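Local coordinates for adhesin LabA (Helicobacter pylori, PDB 6GMM), which probably acts as an outer-membrane adhesin whose extracellular domain recognises LacdiNAc sugars of the gastric mucosa, at residues N130-I134 with T197-L202; I237-E241 with R313-F318. All coordinates share one frame; numbering follows the deposited sequence.

Contact 1: residues N130-I134 with T197-L202; sequences NYAKI and TIITTL
Ile134 and Thr201 meet flank to flank, their side chains running past each other in opposite directions, with Ile134 CG1 3.7 Å from Thr201 CB. The CD1 end of Ile134 carries on beyond the threonine and comes to rest 3.9 Å from the backbone N of Leu202. Thr201 presents its two branches to different neighbours. Its methyl, CG2, lies anti to the backbone N (chi1 -43°) and approaches Asn130, 3.6 Å from OD1, while the aliphatic part of Lys133 passes the hydroxyl, CD being 3.6 Å from Thr201 OG1. That hydroxyl is held within its own helix by a 2.6 Å hydrogen bond from Thr201 OG1 to Thr197 O, a carbonyl that also accepts a bond from Thr201 N, on the opposite face of its plane. Bonded in this way, the hydroxyl can lie against the lysine's methylenes without a polar partner across the contact. The Thr197 and Lys133 side chains cross at about a right angle, and Thr197 CG2 lies 3.8 Å from Lys133 O. Deeper in, Ile134 and Ile198 pair through their CG2 methyls, and both also touch Trp73 of helix 57-76. The segment axes approach to 9.5 Å at 157°, the near-antiparallel side-by-side packing of an alpha-helical bundle, here in the SabA-like adhesion domain.

Contact 2: residues I237-E241 with R313-F318; sequences IFKNE and RIPAEF
Phe238 approaches Phe318 obliquely, its CE1 lying 4.3 Å from Phe318 CZ. It occupies a junction, the first residue to leave helix 234-237 and at the same time the N-cap position of helix 239-264. Its ring also meets Trp223 edge-to-face and touches Leu72 and Met76 of helix 57-76, which places this end of the contact in the interior.

Asn240 extends its amide to the opposite backbone: with CG anti to the backbone N (chi1 175°), ND2 donates to Arg313 O over 3.1 Å at an N-H...O angle of 160°. The carbonyl oxygen lies in the amide plane, but the donor stands above the carbonyl plane. Asn240 ND2 gives a second bond, 3.0 Å long, to Glu241 OE2, which it meets from above the carboxylate plane; the two bonds together should restrain rotation of the amide. Here the linker leaving helix 287-311 turns at Pro315, the N-cap of helix 316-323, against the first turn of helix 239-264 in this helical adhesin domain. The Arg313 guanidinium has Asn240 O over one face, while its NH1 forms a salt bridge with Asp247 farther along that helix.

Glu241 folds back at chi2 (67°), and its carboxylate and its CG methylene serve different neighbours. Glu241 OE2 sits 3.3 Å from Pro315 CD, the side chains crossing at about a right angle, whereas Glu241 CG packs obliquely against the ring of Phe318, 4.1 Å from Phe318 CE2. Ile226 adds a further apolar neighbour to both Glu241 and Phe318.

Both contacts are partly buried, each combining buried residues with an exposed one, and they share a neighbour in helix 57-76: Trp73 lies against contact 1, Val75 and Met76 against contact 2, and Leu72 touches both. Contact 1 joins the start of helix 128-145 to the later part of helix 188-205 and is held by van der Waals packing, with no polar bond between its segments. Contact 2 instead joins helix beginnings and the turn before one of them, where an amide can bond to a backbone carbonyl. Their centres are 19 Å apart and they do not touch, but Ile199 of segment 197-202, on the side turned from helix 128-145, packs on helix 239-264, which starts in contact 2.

Contact 1: residues N130-I134 with T197-L202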
loop_
_atom_site.group_PDB
_atom_site.type_symbol
_atom_site.label_atom_id
_atom_site.label_comp_id
_atom_site.label_asym_id
_atom_site.label_seq_id
_atom_site.Cartn_x
_atom_site.Cartn_y
_atom_site.Cartn_z
ATOM N N ASN A 130 -17.928 -3.287 24.247
ATOM C CA ASN A 130 -17.215 -2.593 23.163
ATOM C C ASN A 130 -15.935 -1.931 23.688
ATOM O O ASN A 130 -14.993 -1.800 22.958
ATOM C CB ASN A 130 -18.101 -1.574 22.490
ATOM C CG ASN A 130 -19.156 -2.204 21.616
ATOM O OD1 ASN A 130 -19.005 -3.310 21.093
ATOM N ND2 ASN A 130 -20.245 -1.496 21.414
ATOM N N TYR A 131 -15.894 -1.515 24.941
ATOM C CA TYR A 131 -14.659 -0.934 25.455
ATOM C C TYR A 131 -13.635 -2.062 25.544
ATOM O O TYR A 131 -12.529 -1.898 25.029
ATOM C CB TYR A 131 -14.841 -0.195 26.800
ATOM C CG TYR A 131 -13.615 0.625 27.139
ATOM C CD1 TYR A 131 -12.450 0.016 27.601
ATOM C CD2 TYR A 131 -13.581 1.995 26.899
ATOM C CE1 TYR A 131 -11.294 0.753 27.841
ATOM C CE2 TYR A 131 -12.433 2.744 27.142
ATOM C CZ TYR A 131 -11.286 2.115 27.597
ATOM O OH TYR A 131 -10.127 2.824 27.791
ATOM N N ALA A 132 -14.047 -3.230 26.073
ATOM C CA ALA A 132 -13.199 -4.409 26.221
ATOM C C ALA A 132 -12.605 -4.825 24.874
ATOM O O ALA A 132 -11.400 -5.088 24.799
ATOM C CB ALA A 132 -13.994 -5.561 26.854
ATOM N N LYS A 133 -13.452 -4.826 23.804
ATOM C CA LYS A 133 -13.123 -5.175 22.410
ATOM C C LYS A 133 -12.032 -4.249 21.851
ATOM O O LYS A 133 -10.986 -4.732 21.389
ATOM C CB LYS A 133 -14.391 -5.068 21.537
ATOM C CG LYS A 133 -14.381 -5.931 20.293
ATOM C CD LYS A 133 -15.685 -5.816 19.488
ATOM C CE LYS A 133 -16.726 -6.840 19.880
ATOM N NZ LYS A 133 -18.056 -6.544 19.274
ATOM N N ILE A 134 -12.290 -2.930 21.875
ATOM C CA ILE A 134 -11.358 -1.895 21.410
ATOM C C ILE A 134 -10.060 -1.969 22.260
ATOM O O ILE A 134 -8.972 -2.006 21.698
ATOM C CB ILE A 134 -11.996 -0.485 21.485
ATOM C CG1 ILE A 134 -13.241 -0.371 20.590
ATOM C CG2 ILE A 134 -10.949 0.600 21.193
ATOM C CD1 ILE A 134 -14.038 0.952 20.673
ATOM N N THR A 197 -10.370 -3.635 14.231
ATOM C CA THR A 197 -11.267 -3.798 15.364
ATOM C C THR A 197 -11.477 -2.463 16.058
ATOM O O THR A 197 -12.625 -2.136 16.391
ATOM C CB THR A 197 -10.741 -4.867 16.318
ATOM O OG1 THR A 197 -10.802 -6.127 15.652
ATOM C CG2 THR A 197 -11.552 -4.941 17.629
ATOM N N ILE A 198 -10.390 -1.709 16.310
ATOM C CA ILE A 198 -10.481 -0.391 16.944
ATOM C C ILE A 198 -11.474 0.506 16.188
ATOM O O ILE A 198 -12.478 0.863 16.755
ATOM C CB ILE A 198 -9.096 0.297 17.046
ATOM C CG1 ILE A 198 -8.157 -0.449 18.032
ATOM C CG2 ILE A 198 -9.263 1.791 17.417
ATOM C CD1 ILE A 198 -6.722 0.051 18.009
ATOM N N ILE A 199 -11.211 0.787 14.896
ATOM C CA ILE A 199 -11.968 1.690 14.032
ATOM C C ILE A 199 -13.362 1.153 13.734
ATOM O O ILE A 199 -14.330 1.908 13.865
ATOM C CB ILE A 199 -11.169 2.065 12.737
ATOM C CG1 ILE A 199 -9.670 2.370 13.042
ATOM C CG2 ILE A 199 -11.821 3.238 11.987
ATOM C CD1 ILE A 199 -9.353 3.708 13.833
ATOM N N THR A 200 -13.479 -0.139 13.353
ATOM C CA THR A 200 -14.796 -0.729 13.067
ATOM C C THR A 200 -15.700 -0.646 14.305
ATOM O O THR A 200 -16.819 -0.133 14.168
ATOM C CB THR A 200 -14.679 -2.133 12.466
ATOM O OG1 THR A 200 -13.774 -2.053 11.355
ATOM C CG2 THR A 200 -16.012 -2.664 11.972
ATOM N N THR A 201 -15.185 -1.069 15.522
ATOM C CA THR A 201 -15.980 -1.021 16.768
ATOM C C THR A 201 -16.352 0.425 17.113
ATOM O O THR A 201 -17.514 0.680 17.435
ATOM C CB THR A 201 -15.315 -1.785 17.933
ATOM O OG1 THR A 201 -14.789 -3.038 17.463
ATOM C CG2 THR A 201 -16.278 -2.071 19.036
ATOM N N LEU A 202 -15.386 1.372 16.991
ATOM C CA LEU A 202 -15.614 2.799 17.256
ATOM C C LEU A 202 -16.718 3.342 16.365
ATOM O O LEU A 202 -17.625 4.014 16.841
ATOM C CB LEU A 202 -14.339 3.606 16.956
ATOM C CG LEU A 202 -13.835 4.650 17.966
ATOM C CD1 LEU A 202 -12.907 5.643 17.289
ATOM C CD2 LEU A 202 -14.971 5.405 18.706
#

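Contact 2: residues I237-E241 with R313-F318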
loop_
_atom_site.group_PDB
_atom_site.type_symbol
_atom_site.label_atom_id
_atom_site.label_comp_id
_atom_site.label_asym_id
_atom_site.label_seq_id
_atom_site.Cartn_x
_atom_site.Cartn_y
_atom_site.Cartn_z
ATOM N N ILE A 237 -18.450 13.424 14.206
ATOM C CA ILE A 237 -17.278 14.296 14.366
ATOM C C ILE A 237 -16.043 13.784 13.566
ATOM O O ILE A 237 -15.377 14.576 12.903
ATOM C CB ILE A 237 -16.956 14.499 15.881
ATOM C CG1 ILE A 237 -18.056 15.321 16.559
ATOM C CG2 ILE A 237 -15.604 15.190 16.101
ATOM C CD1 ILE A 237 -18.148 15.123 18.085
ATOM N N PHE A 238 -15.750 12.474 13.660
ATOM C CA PHE A 238 -14.565 11.860 13.041
ATOM C C PHE A 238 -14.803 11.065 11.737
ATOM O O PHE A 238 -13.921 10.311 11.330
ATOM C CB PHE A 238 -13.851 10.977 14.078
ATOM C CG PHE A 238 -13.353 11.747 15.269
ATOM C CD1 PHE A 238 -12.157 12.453 15.209
ATOM C CD2 PHE A 238 -14.096 11.802 16.440
ATOM C CE1 PHE A 238 -11.700 13.183 16.310
ATOM C CE2 PHE A 238 -13.644 12.537 17.547
ATOM C CZ PHE A 238 -12.450 13.224 17.472
ATOM N N LYS A 239 -15.932 11.300 11.043
ATOM C CA LYS A 239 -16.316 10.684 9.757
ATOM C C LYS A 239 -15.151 10.608 8.738
ATOM O O LYS A 239 -14.868 9.532 8.181
ATOM C CB LYS A 239 -17.476 11.491 9.161
ATOM C CG LYS A 239 -18.481 10.698 8.353
ATOM C CD LYS A 239 -19.671 11.606 8.011
ATOM C CE LYS A 239 -20.699 10.962 7.113
ATOM N NZ LYS A 239 -21.693 11.959 6.621
ATOM N N ASN A 240 -14.469 11.748 8.512
ATOM C CA ASN A 240 -13.349 11.847 7.567
ATOM C C ASN A 240 -12.152 11.018 8.036
ATOM O O ASN A 240 -11.644 10.222 7.269
ATOM C CB ASN A 240 -12.963 13.315 7.369
ATOM C CG ASN A 240 -11.756 13.539 6.505
ATOM O OD1 ASN A 240 -11.866 13.642 5.289
ATOM N ND2 ASN A 240 -10.580 13.625 7.116
ATOM N N GLU A 241 -11.746 11.179 9.304
ATOM C CA GLU A 241 -10.605 10.502 9.917
ATOM C C GLU A 241 -10.807 9.004 10.022
ATOM O O GLU A 241 -9.892 8.259 9.701
ATOM C CB GLU A 241 -10.226 11.127 11.257
ATOM C CG GLU A 241 -9.738 12.565 11.135
ATOM C CD GLU A 241 -10.763 13.602 10.702
ATOM O OE1 GLU A 241 -11.963 13.445 11.031
ATOM O OE2 GLU A 241 -10.366 14.560 10.002
ATOM N N ARG A 313 -5.847 12.789 3.591
ATOM C CA ARG A 313 -7.230 13.290 3.654
ATOM C C ARG A 313 -7.450 13.896 5.039
ATOM O O ARG A 313 -8.366 14.699 5.221
ATOM C CB ARG A 313 -8.260 12.187 3.429
ATOM C CG ARG A 313 -8.226 11.574 2.047
ATOM C CD ARG A 313 -9.050 10.305 2.026
ATOM N NE ARG A 313 -10.385 10.548 2.566
ATOM C CZ ARG A 313 -11.294 9.606 2.780
ATOM N NH1 ARG A 313 -11.029 8.339 2.485
ATOM N NH2 ARG A 313 -12.484 9.925 3.265
ATOM N N ILE A 314 -6.616 13.482 6.021
ATOM C CA ILE A 314 -6.636 13.963 7.404
ATOM C C ILE A 314 -6.013 15.377 7.409
ATOM O O ILE A 314 -4.894 15.538 6.904
ATOM C CB ILE A 314 -5.883 12.988 8.372
ATOM C CG1 ILE A 314 -6.441 11.529 8.259
ATOM C CG2 ILE A 314 -5.855 13.527 9.812
ATOM C CD1 ILE A 314 -6.057 10.520 9.379
ATOM N N PRO A 315 -6.701 16.404 7.976
ATOM C CA PRO A 315 -6.130 17.763 7.953
ATOM C C PRO A 315 -4.829 17.875 8.726
ATOM O O PRO A 315 -4.695 17.312 9.808
ATOM C CB PRO A 315 -7.228 18.645 8.561
ATOM C CG PRO A 315 -8.182 17.740 9.151
ATOM C CD PRO A 315 -8.049 16.393 8.574
ATOM N N ALA A 316 -3.866 18.580 8.141
ATOM C CA ALA A 316 -2.546 18.815 8.716
ATOM C C ALA A 316 -2.554 19.306 10.182
ATOM O O ALA A 316 -1.705 18.850 10.942
ATOM C CB ALA A 316 -1.754 19.768 7.830
ATOM N N GLU A 317 -3.509 20.201 10.576
ATOM C CA GLU A 317 -3.647 20.755 11.936
ATOM C C GLU A 317 -3.969 19.681 12.962
ATOM O O GLU A 317 -3.590 19.813 14.119
ATOM C CB GLU A 317 -4.723 21.877 12.033
ATOM C CG GLU A 317 -4.640 22.948 10.957
ATOM C CD GLU A 317 -5.110 22.508 9.578
ATOM O OE1 GLU A 317 -6.319 22.222 9.420
ATOM O OE2 GLU A 317 -4.254 22.399 8.668
ATOM N N PHE A 318 -4.721 18.653 12.557
ATOM C CA PHE A 318 -5.079 17.557 13.445
ATOM C C PHE A 318 -3.852 16.663 13.664
ATOM O O PHE A 318 -3.686 16.091 14.732
ATOM C CB PHE A 318 -6.267 16.750 12.872
ATOM C CG PHE A 318 -6.723 15.606 13.751
ATOM C CD1 PHE A 318 -7.208 15.841 15.042
ATOM C CD2 PHE A 318 -6.636 14.291 13.309
ATOM C CE1 PHE A 318 -7.627 14.783 15.844
ATOM C CE2 PHE A 318 -7.049 13.230 14.128
ATOM C CZ PHE A 318 -7.549 13.486 15.379
#